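Local coordinates for trypsin-like serine protease (Magnetospirillum magneticum, PDB 5HMA), which promotes magnetite formation in magnetosomes through direct transition-metal binding and activates the protease MamE, although its own trypsin-like domain is probably not a working protease, at residues Val5-Gly11 with Ala103-Asn107; Val22-Ala26 with Trp145-Pro151; Pro97-Ala103 with Arg115-Val119; Leu159-Ile164 with Phe176-Ala180. One frame throughout, in Å; residues are numbered along the deposited sequence.

Contact 1: Val5-Gly11 with Ala103-Asn107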
loop_
_atom_site.group_PDB
_atom_site.type_symbol
_atom_site.label_atom_id
_atom_site.label_comp_id
_atom_site.label_asym_id
_atom_site.label_seq_id
_atom_site.Cartn_x
_atom_site.Cartn_y
_atom_site.Cartn_z
ATOM N N VAL A 5 1.295 -11.493 -7.494
ATOM C CA VAL A 5 1.018 -10.249 -6.752
ATOM C C VAL A 5 2.179 -9.241 -6.808
ATOM O O VAL A 5 1.946 -8.036 -6.994
ATOM C CB VAL A 5 0.655 -10.560 -5.266
ATOM C CG1 VAL A 5 0.669 -9.290 -4.397
ATOM C CG2 VAL A 5 -0.676 -11.249 -5.186
ATOM N N PRO A 6 3.435 -9.714 -6.647
ATOM C CA PRO A 6 4.517 -8.717 -6.586
ATOM C C PRO A 6 4.619 -7.707 -7.747
ATOM O O PRO A 6 5.086 -6.595 -7.490
ATOM C CB PRO A 6 5.783 -9.590 -6.537
ATOM C CG PRO A 6 5.321 -10.864 -5.862
ATOM C CD PRO A 6 3.949 -11.090 -6.434
ATOM N N PRO A 7 4.211 -8.066 -8.983
ATOM C CA PRO A 7 4.379 -7.015 -10.000
ATOM C C PRO A 7 3.582 -5.746 -9.707
ATOM O O PRO A 7 4.008 -4.659 -10.102
ATOM C CB PRO A 7 3.876 -7.682 -11.282
ATOM C CG PRO A 7 4.161 -9.157 -11.072
ATOM C CD PRO A 7 3.875 -9.372 -9.591
ATOM N N ALA A 8 2.468 -5.876 -8.989
ATOM C CA ALA A 8 1.634 -4.722 -8.650
ATOM C C ALA A 8 2.020 -4.096 -7.293
ATOM O O ALA A 8 1.318 -3.218 -6.787
ATOM C CB ALA A 8 0.141 -5.134 -8.647
ATOM N N VAL A 9 3.123 -4.569 -6.707
ATOM C CA VAL A 9 3.636 -4.041 -5.438
ATOM C C VAL A 9 4.826 -3.155 -5.752
ATOM O O VAL A 9 5.815 -3.629 -6.335
ATOM C CB VAL A 9 4.039 -5.173 -4.470
ATOM C CG1 VAL A 9 4.516 -4.598 -3.123
ATOM C CG2 VAL A 9 2.889 -6.132 -4.281
ATOM N N VAL A 10 4.729 -1.873 -5.404
ATOM C CA VAL A 10 5.767 -0.910 -5.785
ATOM C C VAL A 10 6.411 -0.284 -4.564
ATOM O O VAL A 10 5.871 -0.354 -3.453
ATOM C CB VAL A 10 5.215 0.216 -6.694
ATOM C CG1 VAL A 10 4.724 -0.329 -8.036
ATOM C CG2 VAL A 10 4.117 1.019 -5.970
ATOM N N GLY A 11 7.568 0.340 -4.776
ATOM C CA GLY A 11 8.167 1.170 -3.747
ATOM C C GLY A 11 7.806 2.626 -4.030
ATOM O O GLY A 11 7.675 3.020 -5.189
ATOM N N ALA A 103 0.790 -9.736 3.466
ATOM C CA ALA A 103 1.156 -8.332 3.349
ATOM C C ALA A 103 2.414 -8.217 2.506
ATOM O O ALA A 103 3.447 -8.797 2.833
ATOM C CB ALA A 103 1.357 -7.726 4.725
ATOM N N PHE A 104 2.308 -7.491 1.399
ATOM C CA PHE A 104 3.418 -7.362 0.451
ATOM C C PHE A 104 4.016 -5.957 0.527
ATOM O O PHE A 104 3.297 -4.986 0.776
ATOM C CB PHE A 104 2.947 -7.629 -0.992
ATOM C CG PHE A 104 2.695 -9.082 -1.313
ATOM C CD1 PHE A 104 1.505 -9.694 -0.934
ATOM C CD2 PHE A 104 3.625 -9.819 -2.033
ATOM C CE1 PHE A 104 1.259 -11.032 -1.255
ATOM C CE2 PHE A 104 3.384 -11.152 -2.360
ATOM C CZ PHE A 104 2.201 -11.761 -1.966
ATOM N N GLY A 105 5.318 -5.845 0.274
ATOM C CA GLY A 105 5.973 -4.545 0.195
ATOM C C GLY A 105 7.248 -4.629 -0.631
ATOM O O GLY A 105 7.557 -5.682 -1.197
ATOM N N ARG A 106 7.981 -3.521 -0.715
ATOM C CA ARG A 106 9.300 -3.525 -1.334
ATOM C C ARG A 106 10.236 -2.763 -0.419
ATOM O O ARG A 106 9.890 -1.698 0.105
ATOM C CB ARG A 106 9.287 -2.908 -2.753
ATOM C CG ARG A 106 8.298 -3.575 -3.716
ATOM C CD ARG A 106 8.742 -3.523 -5.174
ATOM N NE ARG A 106 9.547 -4.679 -5.549
ATOM C CZ ARG A 106 9.079 -5.780 -6.133
ATOM N NH1 ARG A 106 7.794 -5.904 -6.417
ATOM N NH2 ARG A 106 9.908 -6.768 -6.430
ATOM N N ASN A 107 11.427 -3.308 -0.228
ATOM C CA ASN A 107 12.366 -2.677 0.671
ATOM C C ASN A 107 13.147 -1.552 -0.033
ATOM O O ASN A 107 12.891 -1.213 -1.191
ATOM C CB ASN A 107 13.306 -3.730 1.280
ATOM C CG ASN A 107 14.231 -4.374 0.262
ATOM O OD1 ASN A 107 14.407 -3.888 -0.855
ATOM N ND2 ASN A 107 14.848 -5.479 0.661
#

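Contact 2: Val22-Ala26 with Trp145-Pro151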
loop_
_atom_site.group_PDB
_atom_site.type_symbol
_atom_site.label_atom_id
_atom_site.label_comp_id
_atom_site.label_asym_id
_atom_site.label_seq_id
_atom_site.Cartn_x
_atom_site.Cartn_y
_atom_site.Cartn_z
ATOM N N VAL A 22 10.805 4.625 0.649
ATOM C CA VAL A 22 10.625 4.806 2.092
ATOM C C VAL A 22 9.279 4.214 2.499
ATOM O O VAL A 22 8.922 4.189 3.672
ATOM C CB VAL A 22 10.689 6.282 2.502
ATOM C CG1 VAL A 22 12.002 6.911 2.041
ATOM C CG2 VAL A 22 9.484 7.046 1.929
ATOM N N ALA A 23 8.517 3.777 1.502
ATOM C CA ALA A 23 7.254 3.083 1.730
ATOM C C ALA A 23 6.928 2.240 0.513
ATOM O O ALA A 23 7.633 2.284 -0.500
ATOM C CB ALA A 23 6.120 4.068 2.014
ATOM N N SER A 24 5.851 1.478 0.625
ATOM C CA SER A 24 5.356 0.640 -0.458
ATOM C C SER A 24 4.063 1.235 -0.981
ATOM O O SER A 24 3.580 2.242 -0.452
ATOM C CB SER A 24 5.129 -0.791 0.011
ATOM O OG SER A 24 6.333 -1.348 0.500
ATOM N N GLY A 25 3.507 0.599 -2.007
ATOM C CA GLY A 25 2.306 1.078 -2.672
ATOM C C GLY A 25 1.730 -0.034 -3.532
ATOM O O GLY A 25 2.414 -1.038 -3.780
ATOM N N ALA A 26 0.482 0.139 -3.977
ATOM C CA ALA A 26 -0.235 -0.880 -4.753
ATOM C C ALA A 26 -0.712 -0.282 -6.074
ATOM O O ALA A 26 -1.367 0.757 -6.072
ATOM C CB ALA A 26 -1.439 -1.434 -3.949
ATOM N N TRP A 145 8.178 -1.414 8.994
ATOM C CA TRP A 145 7.841 -0.087 8.508
ATOM C C TRP A 145 7.856 -0.019 6.974
ATOM O O TRP A 145 7.119 0.764 6.375
ATOM C CB TRP A 145 8.803 0.951 9.098
ATOM C CG TRP A 145 10.205 0.811 8.632
ATOM C CD1 TRP A 145 11.177 0.032 9.182
ATOM C CD2 TRP A 145 10.811 1.483 7.515
ATOM N NE1 TRP A 145 12.349 0.174 8.480
ATOM C CE2 TRP A 145 12.154 1.061 7.455
ATOM C CE3 TRP A 145 10.348 2.400 6.565
ATOM C CZ2 TRP A 145 13.039 1.522 6.479
ATOM C CZ3 TRP A 145 11.226 2.856 5.598
ATOM C CH2 TRP A 145 12.557 2.415 5.562
ATOM N N GLU A 146 8.656 -0.863 6.334
ATOM C CA GLU A 146 8.755 -0.844 4.876
ATOM C C GLU A 146 7.507 -1.370 4.184
ATOM O O GLU A 146 7.304 -1.124 2.995
ATOM C CB GLU A 146 9.978 -1.639 4.430
ATOM C CG GLU A 146 11.230 -1.180 5.147
ATOM C CD GLU A 146 12.491 -1.702 4.514
ATOM O OE1 GLU A 146 13.135 -0.934 3.753
ATOM O OE2 GLU A 146 12.831 -2.879 4.785
ATOM N N GLN A 147 6.658 -2.078 4.921
ATOM C CA GLN A 147 5.424 -2.622 4.343
ATOM C C GLN A 147 4.330 -1.573 4.309
ATOM O O GLN A 147 3.280 -1.764 3.692
ATOM C CB GLN A 147 4.937 -3.839 5.134
ATOM C CG GLN A 147 5.782 -5.081 4.970
ATOM C CD GLN A 147 5.400 -6.144 5.976
ATOM O OE1 GLN A 147 5.481 -5.914 7.184
ATOM N NE2 GLN A 147 4.965 -7.311 5.490
ATOM N N THR A 148 4.569 -0.462 4.992
ATOM C CA THR A 148 3.569 0.594 5.072
ATOM C C THR A 148 3.228 1.087 3.673
ATOM O O THR A 148 4.125 1.320 2.865
ATOM C CB THR A 148 4.072 1.746 5.960
ATOM O OG1 THR A 148 4.065 1.310 7.324
ATOM C CG2 THR A 148 3.206 2.968 5.815
ATOM N N GLY A 149 1.932 1.209 3.378
ATOM C CA GLY A 149 1.498 1.672 2.070
ATOM C C GLY A 149 1.317 0.546 1.054
ATOM O O GLY A 149 0.696 0.741 0.007
ATOM N N GLY A 150 1.861 -0.634 1.353
ATOM C CA GLY A 150 1.683 -1.793 0.489
ATOM C C GLY A 150 0.358 -2.531 0.692
ATOM O O GLY A 150 -0.393 -2.258 1.640
ATOM N N PRO A 151 0.055 -3.476 -0.205
ATOM C CA PRO A 151 -1.237 -4.165 -0.148
ATOM C C PRO A 151 -1.305 -5.344 0.831
ATOM O O PRO A 151 -0.324 -6.078 1.009
ATOM C CB PRO A 151 -1.413 -4.669 -1.589
ATOM C CG PRO A 151 -0.012 -4.969 -2.023
ATOM C CD PRO A 151 0.806 -3.820 -1.429
#

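Contact 3: Pro97-Ala103 with Arg115-Val119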
loop_
_atom_site.group_PDB
_atom_site.type_symbol
_atom_site.label_atom_id
_atom_site.label_comp_id
_atom_site.label_asym_id
_atom_site.label_seq_id
_atom_site.Cartn_x
_atom_site.Cartn_y
_atom_site.Cartn_z
ATOM N N PRO A 97 -11.897 -11.702 10.938
ATOM C CA PRO A 97 -10.925 -12.210 11.916
ATOM C C PRO A 97 -10.657 -13.715 11.776
ATOM O O PRO A 97 -11.592 -14.512 11.757
ATOM C CB PRO A 97 -11.601 -11.918 13.263
ATOM C CG PRO A 97 -12.468 -10.739 12.980
ATOM C CD PRO A 97 -12.993 -10.966 11.593
ATOM N N GLY A 98 -9.389 -14.092 11.681
ATOM C CA GLY A 98 -9.025 -15.497 11.644
ATOM C C GLY A 98 -8.608 -15.904 10.248
ATOM O O GLY A 98 -8.006 -16.954 10.044
ATOM N N GLN A 99 -8.925 -15.053 9.282
ATOM C CA GLN A 99 -8.640 -15.353 7.899
ATOM C C GLN A 99 -7.175 -15.080 7.608
ATOM O O GLN A 99 -6.609 -14.086 8.058
ATOM C CB GLN A 99 -9.549 -14.531 6.979
ATOM C CG GLN A 99 -9.192 -14.607 5.506
ATOM C CD GLN A 99 -10.321 -14.131 4.616
ATOM O OE1 GLN A 99 -11.331 -13.609 5.098
ATOM N NE2 GLN A 99 -10.157 -14.307 3.310
ATOM N N GLN A 100 -6.549 -15.978 6.865
ATOM C CA GLN A 100 -5.158 -15.778 6.486
ATOM C C GLN A 100 -5.037 -14.665 5.466
ATOM O O GLN A 100 -5.787 -14.632 4.483
ATOM C CB GLN A 100 -4.581 -17.071 5.925
ATOM C CG GLN A 100 -3.085 -17.088 5.800
ATOM C CD GLN A 100 -2.592 -18.416 5.268
ATOM O OE1 GLN A 100 -1.394 -18.688 5.262
ATOM N NE2 GLN A 100 -3.517 -19.249 4.808
ATOM N N VAL A 101 -4.098 -13.752 5.694
ATOM C CA VAL A 101 -3.824 -12.682 4.731
ATOM C C VAL A 101 -2.329 -12.572 4.481
ATOM O O VAL A 101 -1.521 -13.180 5.181
ATOM C CB VAL A 101 -4.395 -11.333 5.206
ATOM C CG1 VAL A 101 -5.917 -11.367 5.138
ATOM C CG2 VAL A 101 -3.941 -11.036 6.637
ATOM N N PHE A 102 -1.962 -11.797 3.470
ATOM C CA PHE A 102 -0.569 -11.685 3.060
ATOM C C PHE A 102 -0.264 -10.225 2.823
ATOM O O PHE A 102 -0.984 -9.542 2.089
ATOM C CB PHE A 102 -0.292 -12.513 1.798
ATOM C CG PHE A 102 -0.690 -13.956 1.933
ATOM C CD1 PHE A 102 -2.028 -14.334 1.824
ATOM C CD2 PHE A 102 0.267 -14.934 2.186
ATOM C CE1 PHE A 102 -2.406 -15.667 1.971
ATOM C CE2 PHE A 102 -0.102 -16.271 2.314
ATOM C CZ PHE A 102 -1.441 -16.636 2.218
ATOM N N ALA A 103 0.790 -9.736 3.466
ATOM C CA ALA A 103 1.156 -8.332 3.349
ATOM C C ALA A 103 2.414 -8.217 2.506
ATOM O O ALA A 103 3.447 -8.797 2.833
ATOM C CB ALA A 103 1.357 -7.726 4.725
ATOM N N ARG A 115 4.849 -11.244 3.932
ATOM C CA ARG A 115 4.632 -11.971 5.171
ATOM C C ARG A 115 3.165 -12.371 5.267
ATOM O O ARG A 115 2.265 -11.597 4.934
ATOM C CB ARG A 115 5.047 -11.125 6.373
ATOM C CG ARG A 115 4.750 -11.759 7.701
ATOM C CD ARG A 115 5.962 -12.480 8.241
ATOM N NE ARG A 115 6.423 -11.852 9.475
ATOM C CZ ARG A 115 7.698 -11.608 9.759
ATOM N NH1 ARG A 115 8.653 -11.942 8.896
ATOM N NH2 ARG A 115 8.018 -11.035 10.911
ATOM N N GLN A 116 2.921 -13.592 5.705
ATOM C CA GLN A 116 1.556 -14.029 5.922
ATOM C C GLN A 116 1.202 -13.937 7.396
ATOM O O GLN A 116 2.069 -13.992 8.264
ATOM C CB GLN A 116 1.356 -15.457 5.433
ATOM C CG GLN A 116 2.107 -16.461 6.225
ATOM C CD GLN A 116 1.430 -17.803 6.193
ATOM O OE1 GLN A 116 0.680 -18.151 7.108
ATOM N NE2 GLN A 116 1.672 -18.564 5.129
ATOM N N GLY A 117 -0.084 -13.801 7.665
ATOM C CA GLY A 117 -0.575 -13.775 9.023
ATOM C C GLY A 117 -2.080 -13.925 9.035
ATOM O O GLY A 117 -2.712 -14.135 7.997
ATOM N N LEU A 118 -2.645 -13.830 10.229
ATOM C CA LEU A 118 -4.085 -13.848 10.417
ATOM C C LEU A 118 -4.635 -12.446 10.675
ATOM O O LEU A 118 -3.971 -11.600 11.283
ATOM C CB LEU A 118 -4.446 -14.772 11.580
ATOM C CG LEU A 118 -4.025 -16.221 11.387
ATOM C CD1 LEU A 118 -4.499 -17.089 12.567
ATOM C CD2 LEU A 118 -4.576 -16.728 10.054
ATOM N N VAL A 119 -5.853 -12.202 10.209
ATOM C CA VAL A 119 -6.607 -11.033 10.640
ATOM C C VAL A 119 -6.944 -11.203 12.130
ATOM O O VAL A 119 -7.435 -12.256 12.545
ATOM C CB VAL A 119 -7.868 -10.854 9.795
ATOM C CG1 VAL A 119 -8.657 -9.636 10.268
ATOM C CG2 VAL A 119 -7.493 -10.756 8.325
#

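Contact 4: Leu159-Ile164 with Phe176-Ala180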
loop_
_atom_site.group_PDB
_atom_site.type_symbol
_atom_site.label_atom_id
_atom_site.label_comp_id
_atom_site.label_asym_id
_atom_site.label_seq_id
_atom_site.Cartn_x
_atom_site.Cartn_y
_atom_site.Cartn_z
ATOM N N LEU A 159 -7.068 -7.813 -3.640
ATOM C CA LEU A 159 -6.708 -6.701 -2.764
ATOM C C LEU A 159 -7.719 -6.625 -1.621
ATOM O O LEU A 159 -8.920 -6.557 -1.875
ATOM C CB LEU A 159 -6.685 -5.389 -3.545
ATOM C CG LEU A 159 -6.278 -4.142 -2.755
ATOM C CD1 LEU A 159 -4.851 -4.284 -2.256
ATOM C CD2 LEU A 159 -6.396 -2.911 -3.624
ATOM N N VAL A 160 -7.267 -6.649 -0.367
ATOM C CA VAL A 160 -8.232 -6.482 0.720
ATOM C C VAL A 160 -7.947 -5.213 1.507
ATOM O O VAL A 160 -8.797 -4.744 2.268
ATOM C CB VAL A 160 -8.289 -7.717 1.654
ATOM C CG1 VAL A 160 -8.745 -8.942 0.863
ATOM C CG2 VAL A 160 -6.964 -7.982 2.327
ATOM N N GLY A 161 -6.775 -4.626 1.304
ATOM C CA GLY A 161 -6.487 -3.368 1.967
ATOM C C GLY A 161 -5.088 -2.819 1.789
ATOM O O GLY A 161 -4.263 -3.388 1.083
ATOM N N ILE A 162 -4.837 -1.695 2.448
ATOM C CA ILE A 162 -3.559 -1.002 2.402
ATOM C C ILE A 162 -2.990 -0.935 3.819
ATOM O O ILE A 162 -3.660 -0.483 4.748
ATOM C CB ILE A 162 -3.710 0.409 1.804
ATOM C CG1 ILE A 162 -4.224 0.331 0.362
ATOM C CG2 ILE A 162 -2.384 1.147 1.897
ATOM C CD1 ILE A 162 -3.241 -0.320 -0.606
ATOM N N ASN A 163 -1.748 -1.370 3.980
ATOM C CA ASN A 163 -1.198 -1.567 5.308
ATOM C C ASN A 163 -0.550 -0.327 5.903
ATOM O O ASN A 163 -0.064 0.545 5.183
ATOM C CB ASN A 163 -0.202 -2.719 5.260
ATOM C CG ASN A 163 -0.887 -4.031 4.940
ATOM O OD1 ASN A 163 -1.951 -4.332 5.500
ATOM N ND2 ASN A 163 -0.309 -4.806 4.026
ATOM N N ILE A 164 -0.588 -0.260 7.231
ATOM C CA ILE A 164 0.065 0.777 8.020
ATOM C C ILE A 164 0.783 0.098 9.172
ATOM O O ILE A 164 0.140 -0.543 10.013
ATOM C CB ILE A 164 -0.929 1.806 8.565
ATOM C CG1 ILE A 164 -1.734 2.457 7.429
ATOM C CG2 ILE A 164 -0.194 2.844 9.435
ATOM C CD1 ILE A 164 -2.775 3.477 7.915
ATOM N N PHE A 176 -1.621 -2.614 11.022
ATOM C CA PHE A 176 -2.964 -2.123 10.737
ATOM C C PHE A 176 -3.227 -2.168 9.245
ATOM O O PHE A 176 -2.287 -2.241 8.445
ATOM C CB PHE A 176 -3.136 -0.710 11.278
ATOM C CG PHE A 176 -3.194 -0.658 12.765
ATOM C CD1 PHE A 176 -2.031 -0.750 13.520
ATOM C CD2 PHE A 176 -4.414 -0.561 13.421
ATOM C CE1 PHE A 176 -2.079 -0.732 14.904
ATOM C CE2 PHE A 176 -4.471 -0.530 14.821
ATOM C CZ PHE A 176 -3.303 -0.619 15.558
ATOM N N THR A 177 -4.501 -2.137 8.863
ATOM C CA THR A 177 -4.863 -2.158 7.449
ATOM C C THR A 177 -6.136 -1.368 7.179
ATOM O O THR A 177 -7.172 -1.615 7.811
ATOM C CB THR A 177 -5.084 -3.602 6.917
ATOM O OG1 THR A 177 -3.909 -4.396 7.134
ATOM C CG2 THR A 177 -5.396 -3.557 5.427
ATOM N N VAL A 178 -6.051 -0.424 6.238
ATOM C CA VAL A 178 -7.223 0.278 5.722
ATOM C C VAL A 178 -7.962 -0.632 4.747
ATOM O O VAL A 178 -7.394 -1.036 3.743
ATOM C CB VAL A 178 -6.830 1.579 5.026
ATOM C CG1 VAL A 178 -8.085 2.361 4.632
ATOM C CG2 VAL A 178 -5.886 2.410 5.909
ATOM N N PRO A 179 -9.231 -0.969 5.040
ATOM C CA PRO A 179 -9.988 -1.860 4.143
ATOM C C PRO A 179 -10.089 -1.317 2.715
ATOM O O PRO A 179 -10.252 -0.115 2.527
ATOM C CB PRO A 179 -11.373 -1.929 4.798
ATOM C CG PRO A 179 -11.114 -1.656 6.238
ATOM C CD PRO A 179 -9.975 -0.653 6.268
ATOM N N ALA A 180 -10.002 -2.195 1.721
ATOM C CA ALA A 180 -9.977 -1.760 0.328
ATOM C C ALA A 180 -11.270 -1.055 -0.092
ATOM O O ALA A 180 -11.259 -0.252 -1.019
ATOM C CB ALA A 180 -9.700 -2.944 -0.587
#

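Contact 1: Val5-Gly11 with Ala103-Asn107
The Phe104 ring receives Val5 CG1 squarely over the middle of one face, while Pro6 CG and Val9 CG2 reach it obliquely; the guanidinium of Arg106 meets Val9 O at its edge, close to its own plane. This is the seam between the two beta barrels of the trypsin-like fold: Val5-Gly11 leads into the first barrel, Ala103-Asn107 belongs to the second, and the two short strand segments run at 37° to each other. The methyl contact is a CH-pi interaction, with Val5 CG1 only 6° off the ring normal and 3.6 Å from Phe104 CD1. It depends on a Val5 torsion that sets CG1 anti to the backbone N (chi1 167°), beside the carbonyl carbon. Branched Val9 serves both neighbours: CG2 rests 3.6 Å from Phe104 CB, and CG1 lies 3.6 Å from Gly105 CA. Pro6, at the start of a 3-10 turn, adds a rigid ring whose CG is 4.0 Å from Phe104 CE2. Arginine suits its buried place because its aliphatic part runs along Val9 and Val10 before a bend at chi3 turns the charged end back to backbone acceptors. Its NE bonds to Gly110 O in the following turn. Its NH1 donates to Val9 O at 3.0 Å, approaching with the donor tilted out of the carbonyl plane.

Contact 2: Val22-Ala26 with Trp145-Pro151
Ala23-Ala26, starting at the classic beta bulge that Val22 and Ala23 form opposite Val12, runs extended past a 3-10 turn, Trp145-Gln147, and a type II beta turn, Gln147-Gly150, meeting their backbone through Ser24 N, which donates to Thr148 O at 2.8 Å. By sequence, Glu146-Pro151 matches the active-site loop of trypsin-like proteases, with Thr148 where active relatives carry the serine nucleophile, here near His39. In this loop Thr148 N bonds to Trp145 O (3.1 Å), which is consistent with an oxyanion hole that is not formed. Ser24 is small and polar enough to tie the loop down: its OG, beside its own backbone N (chi1 -59°), donates to Glu146 O at 2.7 Å, nearly in line with the C=O bond, and the same OG accepts from Arg106 N. Gly149 takes a positive phi of 89° at the third position of the turn, and lacking a side chain it lets its CA come within 3.3 Å of Ser24 O. Farther along, Ala26 CB meets Pro151 CB at 4.0 Å, two compact groups where the barrels face each other. At the other end Trp145 turns the edge of its indole to the backbone of Val22, with CZ3 3.3 Å from Val22 O.

Contact 3: Pro97-Ala103 with Arg115-Val119
Phe102 and Gln116 lie alongside each other, pointing the same way from a non-hydrogen-bonded antiparallel pair, their ring and amide planes 71° apart. The touch is aliphatic: Gln116 CB sits 3.5 Å from Phe102 CD2, so the flexible chain of a residue at the surface shields part of a buried ring. With CG between the backbone N and the carbonyl carbon (chi1 67°), Gln116 carries its amide along beside the ring, Gln116 NE2 lying 4.0 Å from Phe102 CE2. On the opposite face Val101 and Val119 cross at about a right angle, Val101 CG1 meeting Val119 CG2 at 3.6 Å. The meeting is diagonal, since the residue directly across from Val101 is Gly117. Leu118 bends CD2 inward to 3.7 Å from Gln100 CA. In the backbone, the hydrogen-bonded pairs Val101-Gly117 and Ala103-Arg115 are each joined by two N-H...O bonds; Val101 N to Gly117 O is 2.7 Å. Beyond them, Gly98, whose positive phi suits glycine, donates from N to Val119 O at 2.8 Å, and Val119 N gives to Gln99 O. The two strands form a hairpin of the second barrel: strand 151-153 flanks 100-106 on its other side, with Leu152 packed on Val101 and Ala103, while strand 131-139 flanks 112-121.

Contact 4: Leu159-Ile164 with Phe176-Ala180
Thr177 OG1 donates to Asn163 OD1 at 2.6 Å, a short bond that runs nearly straight into the amide oxygen, between two side chains lying side by side on one face of a beta hairpin in the second trypsin-like barrel. Both torsions help: Asn163 CG and Thr177 OG1 each stand beside their own backbone N (chi1 -65° and -57°), so the polar ends point the same way. Asparagine and threonine suit this buried, non-hydrogen-bonded pair because one supplies an acceptor and the other a hydroxyl, each satisfying the other, while Thr177 CG2 is left to pack. That methyl comes to 3.6 Å from Gly161 CA, a close approach that a bare alpha carbon permits. Gly161 and Val160 form a classic beta bulge opposite Leu152 of strand 151-153. On the other face, Ile164 extends CD1 to 3.9 Å from Val178 CG2; beta-branched residues fill this side compactly, and strand 124-128 closes over Ile164 and Phe176 with Leu126. The side chain of Val178 lies about 4 Å from that of His71, one of the two histidines that bind nickel. The strands are sewn together by paired bonds, Ile162 with Val178 and Ile164 with Phe176; Ile164 N reaches Phe176 O at 2.9 Å. Where the pairing ends, small Ala180 tucks its CB 3.5 Å from Val160 O, and Ala180 N donates to that same oxygen from above the carbonyl plane, at 2.9 Å.

In the fold
Contacts 1 and 2 both join the two barrels, and their centres are 8 Å apart; Val10 N lies 2.9 Å from Gly25 O, a probable hydrogen bond between neighbouring strands of the first barrel. Contact 3 extends strand 100-106 outward from contact 1, with Ala103 common to both. Contact 4 backs the loop of contact 2: Gly149 N approaches Asn163 O and Gly150 O approaches Asn163 N, each at 2.8 Å, so probable hydrogen bonds tie the loop to the hairpin. Contact 4 also lies close to the nickel ion that His71 and His186 hold. The side chain of Val178 is about 8 Å from the bound nickel. Gly149 of contact 2 is about 12 Å from the side chain of His71.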